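Local coordinates for protein carbonic anhydrase (Sordaria macrospora, PDB 4O1J) that probably catalyses the reversible hydration of carbon dioxide to hydrogencarbonate as a tetrameric, zinc-dependent carbonic anhydrase of the beta class, at residues A[31-34]-A[39-42]; A[194-197]-A[202-205]; A[97-102]-A[185-190]. All coordinates share one frame; numbering follows the deposited sequence.

Contact 1 of 3, residues A[31-34]-A[39-42]; sequences YKAH and FFPK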
ATOM      1  N   TYR A  31       1.152  38.727  11.655  1.00 48.70           N
ATOM      2  CA  TYR A  31       2.504  39.050  12.111  1.00 54.29           C
ATOM      3  C   TYR A  31       3.573  38.854  11.032  1.00 53.99           C
ATOM      4  O   TYR A  31       4.404  39.741  10.795  1.00 55.19           O
ATOM      5  CB  TYR A  31       2.857  38.188  13.326  1.00 60.16           C
ATOM      6  CG  TYR A  31       4.295  38.318  13.778  1.00 65.37           C
ATOM      7  CD1 TYR A  31       4.735  39.431  14.488  1.00 67.57           C
ATOM      8  CD2 TYR A  31       5.222  37.325  13.464  1.00 67.57           C
ATOM      9  CE1 TYR A  31       6.058  39.541  14.891  1.00 69.75           C
ATOM     10  CE2 TYR A  31       6.541  37.428  13.854  1.00 69.94           C
ATOM     11  CZ  TYR A  31       6.956  38.536  14.568  1.00 71.54           C
ATOM     12  OH  TYR A  31       8.274  38.633  14.958  1.00 73.12           O
ATOM     13  N   LYS A  32       3.534  37.696  10.376  1.00 52.19           N
ATOM     14  CA  LYS A  32       4.443  37.383   9.280  1.00 51.19           C
ATOM     15  C   LYS A  32       4.287  38.379   8.134  1.00 50.33           C
ATOM     16  O   LYS A  32       5.267  38.744   7.480  1.00 50.12           O
ATOM     17  CB  LYS A  32       4.198  35.954   8.775  1.00 50.50           C
ATOM     18  CG  LYS A  32       5.205  34.929   9.273  1.00 50.10           C
ATOM     19  CD  LYS A  32       6.561  35.162   8.636  1.00 49.48           C
ATOM     20  CE  LYS A  32       7.594  34.181   9.139  1.00 49.62           C
ATOM     21  NZ  LYS A  32       8.925  34.482   8.546  1.00 49.04           N
ATOM     22  N   ALA A  33       3.052  38.817   7.899  1.00 49.55           N
ATOM     23  CA  ALA A  33       2.777  39.751   6.818  1.00 49.06           C
ATOM     24  C   ALA A  33       3.217  41.170   7.153  1.00 50.91           C
ATOM     25  O   ALA A  33       3.564  41.933   6.252  1.00 50.39           O
ATOM     26  CB  ALA A  33       1.303  39.734   6.469  1.00 48.31           C
ATOM     27  N   HIS A  34       3.223  41.537   8.433  1.00 53.81           N
ATOM     28  CA  HIS A  34       3.757  42.854   8.786  1.00 55.41           C
ATOM     29  C   HIS A  34       5.285  42.851   8.775  1.00 57.02           C
ATOM     30  O   HIS A  34       5.909  43.822   8.348  1.00 56.43           O
ATOM     31  CB  HIS A  34       3.254  43.322  10.149  1.00 56.60           C
ATOM     32  CG  HIS A  34       3.952  44.550  10.651  1.00 57.91           C
ATOM     33  ND1 HIS A  34       3.600  45.820  10.249  1.00 57.90           N
ATOM     34  CD2 HIS A  34       4.990  44.700  11.508  1.00 58.29           C
ATOM     35  CE1 HIS A  34       4.390  46.701  10.838  1.00 58.07           C
ATOM     36  NE2 HIS A  34       5.241  46.046  11.608  1.00 58.22           N
ATOM     37  N   PHE A  39       6.685  38.247   1.879  1.00 49.40           N
ATOM     38  CA  PHE A  39       6.922  36.878   2.312  1.00 46.51           C
ATOM     39  C   PHE A  39       5.924  35.914   1.662  1.00 45.95           C
ATOM     40  O   PHE A  39       6.306  34.917   1.029  1.00 43.80           O
ATOM     41  CB  PHE A  39       6.837  36.807   3.838  1.00 43.99           C
ATOM     42  CG  PHE A  39       6.798  35.417   4.389  1.00 41.92           C
ATOM     43  CD1 PHE A  39       7.933  34.618   4.379  1.00 42.78           C
ATOM     44  CD2 PHE A  39       5.634  34.918   4.950  1.00 40.91           C
ATOM     45  CE1 PHE A  39       7.904  33.334   4.903  1.00 43.39           C
ATOM     46  CE2 PHE A  39       5.595  33.639   5.477  1.00 42.28           C
ATOM     47  CZ  PHE A  39       6.731  32.844   5.451  1.00 43.28           C
ATOM     48  N   PHE A  40       4.641  36.228   1.815  1.00 46.53           N
ATOM     49  CA  PHE A  40       3.582  35.386   1.277  1.00 47.56           C
ATOM     50  C   PHE A  40       3.461  35.409  -0.254  1.00 48.59           C
ATOM     51  O   PHE A  40       3.266  34.356  -0.861  1.00 48.82           O
ATOM     52  CB  PHE A  40       2.243  35.762   1.916  1.00 47.77           C
ATOM     53  CG  PHE A  40       2.125  35.337   3.351  1.00 48.09           C
ATOM     54  CD1 PHE A  40       2.255  34.002   3.699  1.00 47.10           C
ATOM     55  CD2 PHE A  40       1.883  36.271   4.351  1.00 48.21           C
ATOM     56  CE1 PHE A  40       2.157  33.605   5.018  1.00 47.22           C
ATOM     57  CE2 PHE A  40       1.776  35.880   5.674  1.00 47.48           C
ATOM     58  CZ  PHE A  40       1.911  34.546   6.008  1.00 47.48           C
ATOM     59  N   PRO A  41       3.554  36.596  -0.887  1.00 49.72           N
ATOM     60  CA  PRO A  41       3.489  36.552  -2.349  1.00 49.80           C
ATOM     61  C   PRO A  41       4.641  35.766  -2.966  1.00 50.35           C
ATOM     62  O   PRO A  41       4.458  35.119  -4.000  1.00 52.00           O
ATOM     63  CB  PRO A  41       3.564  38.030  -2.740  1.00 48.87           C
ATOM     64  CG  PRO A  41       2.963  38.729  -1.596  1.00 49.15           C
ATOM     65  CD  PRO A  41       3.500  37.988  -0.404  1.00 50.13           C
ATOM     66  N   LYS A  42       5.806  35.820  -2.332  1.00 49.23           N
ATOM     67  CA  LYS A  42       6.966  35.089  -2.818  1.00 49.82           C
ATOM     68  C   LYS A  42       6.811  33.595  -2.534  1.00 47.17           C
ATOM     69  O   LYS A  42       7.256  32.755  -3.323  1.00 46.25           O
ATOM     70  CB  LYS A  42       8.243  35.655  -2.191  1.00 53.78           C
ATOM     71  CG  LYS A  42       9.538  35.055  -2.701  1.00 58.22           C
ATOM     72  CD  LYS A  42      10.730  35.702  -1.999  1.00 62.00           C
ATOM     73  CE  LYS A  42      12.051  35.040  -2.372  1.00 63.75           C
ATOM     74  NZ  LYS A  42      13.194  35.643  -1.626  1.00 64.46           N
TER
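K32 lies over one face of the F39 ring, and this pairing carries the polar character of the contact. The ammonium makes a cation-pi interaction, with K32 NZ 4.2 Å from the centroid of the F39 ring and 21° off the ring normal. Nearer the backbone in the same side chain, K32 CD forms a CH-pi contact at 3.9 Å from that F39 centroid, displaced toward the rim, where its closest atom is F39 CE2. The lysine chain bends at chi2 (-70°) and runs straight from there, which lets both the methylene and the charged end pass over one ring face.

The segments belong to two consecutive helices, 16-35 and 39-43, joined by a short turn in the N-terminal part of the subunit. No hydrogen bond crosses between the segments, and the contact between this pair of helices is made almost wholly by side chains. Q70 and P71 add further packing to F39, and Q70 also touches K32.

The apolar contacts centre on F40. Its ring receives K32 CB at 3.9 Å from F40 CZ, while A33 CB comes up in the ring plane, 4.0 Å from F40 CE2. Within 39-42 the two phenylalanines also meet, F39 CD2 standing 3.6 Å above the centre of the F40 ring. F40 is buried, and G199 of the second subunit packs against it.

Contact 2 of 3, residues A[194-197]-A[202-205]; sequences VFFD and RIKE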
ATOM      1  N   VAL A 194      19.395  10.653  11.199  1.00 29.89           N
ATOM      2  CA  VAL A 194      19.547  11.443  12.410  1.00 29.79           C
ATOM      3  C   VAL A 194      18.589  11.014  13.518  1.00 31.15           C
ATOM      4  O   VAL A 194      17.626  10.259  13.308  1.00 30.55           O
ATOM      5  CB  VAL A 194      19.339  12.954  12.144  1.00 27.69           C
ATOM      6  CG1 VAL A 194      20.280  13.449  11.051  1.00 26.30           C
ATOM      7  CG2 VAL A 194      17.896  13.233  11.780  1.00 26.36           C
ATOM      8  N   PHE A 195      18.862  11.537  14.705  1.00 32.38           N
ATOM      9  CA  PHE A 195      18.080  11.215  15.879  1.00 32.59           C
ATOM     10  C   PHE A 195      17.800  12.464  16.718  1.00 33.14           C
ATOM     11  O   PHE A 195      18.713  13.168  17.159  1.00 33.64           O
ATOM     12  CB  PHE A 195      18.790  10.153  16.719  1.00 32.25           C
ATOM     13  CG  PHE A 195      17.887   9.463  17.688  1.00 31.68           C
ATOM     14  CD1 PHE A 195      17.003   8.491  17.252  1.00 31.57           C
ATOM     15  CD2 PHE A 195      17.909   9.795  19.028  1.00 31.02           C
ATOM     16  CE1 PHE A 195      16.157   7.864  18.137  1.00 31.35           C
ATOM     17  CE2 PHE A 195      17.071   9.170  19.919  1.00 31.12           C
ATOM     18  CZ  PHE A 195      16.194   8.202  19.477  1.00 31.15           C
ATOM     19  N   PHE A 196      16.515  12.721  16.915  1.00 31.73           N
ATOM     20  CA  PHE A 196      16.026  13.844  17.687  1.00 30.85           C
ATOM     21  C   PHE A 196      15.743  13.387  19.105  1.00 31.94           C
ATOM     22  O   PHE A 196      14.808  12.619  19.349  1.00 30.17           O
ATOM     23  CB  PHE A 196      14.761  14.410  17.045  1.00 30.03           C
ATOM     24  CG  PHE A 196      14.071  15.461  17.866  1.00 29.51           C
ATOM     25  CD1 PHE A 196      14.710  16.660  18.166  1.00 29.01           C
ATOM     26  CD2 PHE A 196      12.778  15.256  18.326  1.00 28.05           C
ATOM     27  CE1 PHE A 196      14.074  17.636  18.911  1.00 27.92           C
ATOM     28  CE2 PHE A 196      12.136  16.222  19.071  1.00 28.02           C
ATOM     29  CZ  PHE A 196      12.785  17.418  19.366  1.00 28.28           C
ATOM     30  N   ASP A 197      16.547  13.874  20.042  1.00 33.56           N
ATOM     31  CA  ASP A 197      16.369  13.508  21.430  1.00 35.76           C
ATOM     32  C   ASP A 197      15.527  14.575  22.122  1.00 36.28           C
ATOM     33  O   ASP A 197      15.996  15.682  22.375  1.00 38.45           O
ATOM     34  CB  ASP A 197      17.722  13.338  22.103  1.00 39.91           C
ATOM     35  CG  ASP A 197      17.714  12.233  23.123  1.00 46.11           C
ATOM     36  OD1 ASP A 197      17.257  12.488  24.259  1.00 49.08           O
ATOM     37  OD2 ASP A 197      18.151  11.106  22.778  1.00 46.86           O
ATOM     38  N   ARG A 202      17.834  18.316  21.050  1.00 42.98           N
ATOM     39  CA  ARG A 202      18.928  18.327  20.085  1.00 44.61           C
ATOM     40  C   ARG A 202      18.849  17.155  19.097  1.00 43.36           C
ATOM     41  O   ARG A 202      18.324  16.083  19.411  1.00 43.44           O
ATOM     42  CB  ARG A 202      20.281  18.317  20.812  1.00 47.84           C
ATOM     43  CG  ARG A 202      20.932  19.701  20.978  1.00 51.45           C
ATOM     44  CD  ARG A 202      20.444  20.426  22.235  1.00 55.08           C
ATOM     45  NE  ARG A 202      20.896  21.821  22.296  1.00 57.44           N
ATOM     46  CZ  ARG A 202      20.810  22.603  23.375  1.00 57.85           C
ATOM     47  NH1 ARG A 202      21.243  23.857  23.321  1.00 57.81           N
ATOM     48  NH2 ARG A 202      20.286  22.140  24.506  1.00 57.42           N
ATOM     49  N   ILE A 203      19.375  17.381  17.899  1.00 41.11           N
ATOM     50  CA  ILE A 203      19.426  16.368  16.852  1.00 39.04           C
ATOM     51  C   ILE A 203      20.872  15.957  16.612  1.00 39.83           C
ATOM     52  O   ILE A 203      21.752  16.812  16.476  1.00 40.80           O
ATOM     53  CB  ILE A 203      18.821  16.869  15.527  1.00 37.13           C
ATOM     54  CG1 ILE A 203      17.306  17.028  15.641  1.00 36.88           C
ATOM     55  CG2 ILE A 203      19.149  15.917  14.396  1.00 36.36           C
ATOM     56  CD1 ILE A 203      16.716  17.932  14.572  1.00 37.17           C
ATOM     57  N   LYS A 204      21.125  14.652  16.601  1.00 38.42           N
ATOM     58  CA  LYS A 204      22.469  14.141  16.369  1.00 37.73           C
ATOM     59  C   LYS A 204      22.486  13.257  15.129  1.00 39.00           C
ATOM     60  O   LYS A 204      21.451  12.732  14.716  1.00 40.08           O
ATOM     61  CB  LYS A 204      22.963  13.359  17.584  1.00 37.01           C
ATOM     62  CG  LYS A 204      22.058  12.208  17.995  1.00 36.30           C
ATOM     63  CD  LYS A 204      22.705  11.332  19.059  1.00 36.36           C
ATOM     64  CE  LYS A 204      21.695  10.371  19.675  1.00 36.26           C
ATOM     65  NZ  LYS A 204      22.245   9.630  20.847  1.00 36.72           N
ATOM     66  N   GLU A 205      23.660  13.100  14.529  1.00 38.44           N
ATOM     67  CA  GLU A 205      23.814  12.176  13.413  1.00 38.58           C
ATOM     68  C   GLU A 205      24.053  10.768  13.935  1.00 37.82           C
ATOM     69  O   GLU A 205      24.764  10.587  14.915  1.00 39.53           O
ATOM     70  CB  GLU A 205      24.962  12.608  12.506  1.00 40.69           C
ATOM     71  CG  GLU A 205      24.784  13.976  11.902  1.00 43.34           C
ATOM     72  CD  GLU A 205      25.961  14.378  11.041  1.00 46.92           C
ATOM     73  OE1 GLU A 205      26.404  13.549  10.217  1.00 47.87           O
ATOM     74  OE2 GLU A 205      26.435  15.527  11.175  1.00 48.77           O
TER
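F195 and K204 form a hydrogen-bonded pair of this antiparallel ladder, their backbones joined in both directions. F195 N donates a hydrogen bond to K204 O at 2.9 Å, and K204 N donates one back to F195 O over the same distance, the donor tilted 25° from the carbonyl plane. A third bond, D197 N to R202 O at 2.9 Å, is nearly straight at hydrogen (164°); its return partner, R202 N to D197 O, is long and weak.

The tightly packed part is built on V194, F195 and F196, all buried. I203 branches between V194 and F196: its CG1 meets the edge of the F196 ring at CD1 (3.6 Å), and its CG2 rests against V194 CB (3.7 Å). CG2 stands anti to the I203 backbone N, with CG1 beside that N, and this splits the two branches between the two neighbours. Beyond them V194 packs on V108 and C110, and F196 on C110 and H112. On the other face, helix 155-176 packs on F195 through I160, A163 and Q164.

Solvent reaches K204 and E205. K204, extended beyond CG, runs alongside F195 and brings its CE to 3.9 Å from F195 CD2; its side chain also touches Q164, and its NZ stays 4.8 Å from D197 OD2, too far for a salt bridge. E205 shares the V194 and I203 face but takes little part.

The strands, crossing at 155°, make the beta hairpin that adds an antiparallel edge strand within the subunit to the otherwise parallel sheet of this beta-class enzyme, with F196 beside the zinc ligand H112.

Contact 3 of 3, residues A[97-102]-A[185-190]; sequences YAVAHL and AERGLE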
ATOM      1  N   TYR A  97       8.782  12.643  -5.842  1.00 35.87           N
ATOM      2  CA  TYR A  97       8.496  14.042  -6.141  1.00 35.42           C
ATOM      3  C   TYR A  97       9.612  14.945  -5.623  1.00 35.44           C
ATOM      4  O   TYR A  97      10.010  15.905  -6.289  1.00 34.74           O
ATOM      5  CB  TYR A  97       7.159  14.467  -5.542  1.00 35.67           C
ATOM      6  CG  TYR A  97       6.610  15.727  -6.169  1.00 38.22           C
ATOM      7  CD1 TYR A  97       5.835  15.662  -7.321  1.00 39.43           C
ATOM      8  CD2 TYR A  97       6.876  16.983  -5.629  1.00 39.48           C
ATOM      9  CE1 TYR A  97       5.329  16.805  -7.913  1.00 40.42           C
ATOM     10  CE2 TYR A  97       6.376  18.140  -6.217  1.00 39.80           C
ATOM     11  CZ  TYR A  97       5.601  18.042  -7.360  1.00 41.30           C
ATOM     12  OH  TYR A  97       5.094  19.174  -7.962  1.00 42.09           O
ATOM     13  N   ALA A  98      10.131  14.616  -4.443  1.00 35.36           N
ATOM     14  CA  ALA A  98      11.172  15.418  -3.812  1.00 33.55           C
ATOM     15  C   ALA A  98      12.495  15.332  -4.570  1.00 32.19           C
ATOM     16  O   ALA A  98      13.183  16.338  -4.750  1.00 33.11           O
ATOM     17  CB  ALA A  98      11.363  14.986  -2.368  1.00 32.17           C
ATOM     18  N   VAL A  99      12.842  14.134  -5.025  1.00 29.78           N
ATOM     19  CA  VAL A  99      14.153  13.901  -5.615  1.00 29.66           C
ATOM     20  C   VAL A  99      14.174  14.195  -7.114  1.00 30.12           C
ATOM     21  O   VAL A  99      15.121  14.792  -7.617  1.00 30.31           O
ATOM     22  CB  VAL A  99      14.622  12.443  -5.372  1.00 28.53           C
ATOM     23  CG1 VAL A  99      15.901  12.151  -6.141  1.00 28.27           C
ATOM     24  CG2 VAL A  99      14.838  12.192  -3.882  1.00 28.33           C
ATOM     25  N   ALA A 100      13.124  13.804  -7.827  1.00 31.29           N
ATOM     26  CA  ALA A 100      13.128  13.939  -9.283  1.00 32.67           C
ATOM     27  C   ALA A 100      12.490  15.240  -9.804  1.00 33.70           C
ATOM     28  O   ALA A 100      12.739  15.639 -10.944  1.00 33.77           O
ATOM     29  CB  ALA A 100      12.439  12.735  -9.914  1.00 32.01           C
ATOM     30  N   HIS A 101      11.690  15.909  -8.983  1.00 33.99           N
ATOM     31  CA  HIS A 101      10.986  17.098  -9.457  1.00 35.97           C
ATOM     32  C   HIS A 101      11.480  18.375  -8.798  1.00 35.17           C
ATOM     33  O   HIS A 101      11.714  19.381  -9.477  1.00 35.14           O
ATOM     34  CB  HIS A 101       9.477  16.952  -9.236  1.00 38.69           C
ATOM     35  CG  HIS A 101       8.838  15.932 -10.123  1.00 42.58           C
ATOM     36  ND1 HIS A 101       9.051  14.579  -9.974  1.00 44.69           N
ATOM     37  CD2 HIS A 101       8.016  16.070 -11.188  1.00 44.47           C
ATOM     38  CE1 HIS A 101       8.378  13.926 -10.907  1.00 44.68           C
ATOM     39  NE2 HIS A 101       7.743  14.807 -11.657  1.00 44.15           N
ATOM     40  N   LEU A 102      11.644  18.329  -7.482  1.00 34.86           N
ATOM     41  CA  LEU A 102      12.108  19.484  -6.722  1.00 35.46           C
ATOM     42  C   LEU A 102      13.636  19.530  -6.632  1.00 37.07           C
ATOM     43  O   LEU A 102      14.223  20.573  -6.331  1.00 36.54           O
ATOM     44  CB  LEU A 102      11.492  19.461  -5.327  1.00 34.80           C
ATOM     45  CG  LEU A 102       9.980  19.692  -5.317  1.00 33.29           C
ATOM     46  CD1 LEU A 102       9.440  19.671  -3.899  1.00 33.68           C
ATOM     47  CD2 LEU A 102       9.641  20.999  -6.009  1.00 31.09           C
ATOM     48  N   ALA A 185      24.244   9.063  -7.709  1.00 31.46           N
ATOM     49  CA  ALA A 185      25.262   8.791  -8.717  1.00 31.92           C
ATOM     50  C   ALA A 185      25.556   9.984  -9.625  1.00 36.48           C
ATOM     51  O   ALA A 185      26.699  10.160 -10.058  1.00 36.50           O
ATOM     52  CB  ALA A 185      24.848   7.601  -9.563  1.00 29.60           C
ATOM     53  N   GLU A 186      24.542  10.798  -9.921  1.00 40.55           N
ATOM     54  CA  GLU A 186      24.737  11.894 -10.879  1.00 44.35           C
ATOM     55  C   GLU A 186      24.654  13.319 -10.325  1.00 43.86           C
ATOM     56  O   GLU A 186      25.219  14.237 -10.919  1.00 44.36           O
ATOM     57  CB  GLU A 186      23.751  11.751 -12.035  1.00 47.04           C
ATOM     58  CG  GLU A 186      22.364  11.334 -11.639  1.00 48.72           C
ATOM     59  CD  GLU A 186      21.801  10.325 -12.610  1.00 50.37           C
ATOM     60  OE1 GLU A 186      22.611   9.717 -13.351  1.00 50.98           O
ATOM     61  OE2 GLU A 186      20.561  10.167 -12.662  1.00 50.83           O
ATOM     62  N   ARG A 187      23.949  13.509  -9.213  1.00 42.57           N
ATOM     63  CA  ARG A 187      23.762  14.848  -8.638  1.00 41.25           C
ATOM     64  C   ARG A 187      24.453  15.027  -7.295  1.00 39.27           C
ATOM     65  O   ARG A 187      24.504  16.133  -6.763  1.00 38.94           O
ATOM     66  CB  ARG A 187      22.284  15.167  -8.421  1.00 41.26           C
ATOM     67  CG  ARG A 187      21.472  15.538  -9.628  1.00 42.05           C
ATOM     68  CD  ARG A 187      20.034  15.675  -9.184  1.00 42.03           C
ATOM     69  NE  ARG A 187      19.992  16.053  -7.774  1.00 42.83           N
ATOM     70  CZ  ARG A 187      18.934  15.913  -6.985  1.00 43.32           C
ATOM     71  NH1 ARG A 187      17.809  15.402  -7.466  1.00 43.92           N
ATOM     72  NH2 ARG A 187      19.004  16.289  -5.715  1.00 42.26           N
ATOM     73  N   GLY A 188      24.932  13.933  -6.719  1.00 37.62           N
ATOM     74  CA  GLY A 188      25.529  13.991  -5.403  1.00 36.37           C
ATOM     75  C   GLY A 188      24.475  14.240  -4.346  1.00 35.77           C
ATOM     76  O   GLY A 188      24.693  15.001  -3.402  1.00 36.81           O
ATOM     77  N   LEU A 189      23.324  13.601  -4.514  1.00 34.43           N
ATOM     78  CA  LEU A 189      22.281  13.651  -3.506  1.00 33.80           C
ATOM     79  C   LEU A 189      22.836  13.050  -2.223  1.00 35.46           C
ATOM     80  O   LEU A 189      23.556  12.047  -2.255  1.00 35.65           O
ATOM     81  CB  LEU A 189      21.024  12.910  -3.977  1.00 32.79           C
ATOM     82  CG  LEU A 189      19.915  12.699  -2.941  1.00 31.11           C
ATOM     83  CD1 LEU A 189      19.441  14.032  -2.393  1.00 31.14           C
ATOM     84  CD2 LEU A 189      18.753  11.949  -3.554  1.00 29.69           C
ATOM     85  N   GLU A 190      22.538  13.677  -1.095  1.00 36.33           N
ATOM     86  CA  GLU A 190      23.035  13.169   0.176  1.00 38.35           C
ATOM     87  C   GLU A 190      21.912  12.621   1.039  1.00 34.97           C
ATOM     88  O   GLU A 190      20.787  13.109   0.992  1.00 33.51           O
ATOM     89  CB  GLU A 190      23.808  14.255   0.921  1.00 42.55           C
ATOM     90  CG  GLU A 190      25.085  14.669   0.209  1.00 46.74           C
ATOM     91  CD  GLU A 190      25.985  15.529   1.073  1.00 49.70           C
ATOM     92  OE1 GLU A 190      26.355  15.078   2.177  1.00 49.74           O
ATOM     93  OE2 GLU A 190      26.327  16.652   0.642  1.00 51.37           O
TER
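The R187 guanidinium meets V99 O at its edge, near the guanidinium plane, with R187 NH1 2.8 Å from that carbonyl oxygen. The hydrogen bond is nevertheless weak, because the angle at hydrogen is only 122°. A bend at chi3 (27°) in the arginine chain turns its end across to the helix carrying V99. Elsewhere in 97-102 the Y97 ring has H101 CB 4.2 Å above its centre, and Y97 CD1 lies over one face of the H101 imidazole, offset toward its rim. This second pairing is internal to the segment; G116 of the second subunit packs against Y97 and L131 of that subunit against H101.

Helix 89-100 connects the parallel strands 74-79 and 106-112, a beta-alpha-beta crossover that passes strand 51-56, and the contact packs its C-terminal end against that of helix 178-187. The first helix reaches strand 106-112 through the loop 101-105, whereas 178-187 leads almost directly into strand 190-197. G188, with positive phi (71°), is the first residue to leave helical geometry after it.

L189 supplies the apolar half. Its CD2 faces both branches of V99, at 3.9 Å from V99 CG1 and 3.9 Å from V99 CG2, the two side chains meeting at about a right angle. V99 and L189 are buried, both also touching A183 and I107.

In the fold
Contact 1 comes first along the chain, in the N-terminal helices 16-35 and 39-43, its centre about 27 Å from the centre of the chain. Contacts 2 and 3 belong to the sheet-and-helix body: helix 178-187, in contact 3, runs on into strand 190-197, which enters the hairpin of contact 2, so their segments adjoin in sequence although their centres are about 23 Å apart. Contact 1 lies about 31 Å from contact 2 and 29 Å from contact 3, centre to centre. No contact touches another across space, yet each has residues within reach of the second subunit, though in contact 3 these are not the residues that meet across it. Contact 2 alone approaches the zinc site.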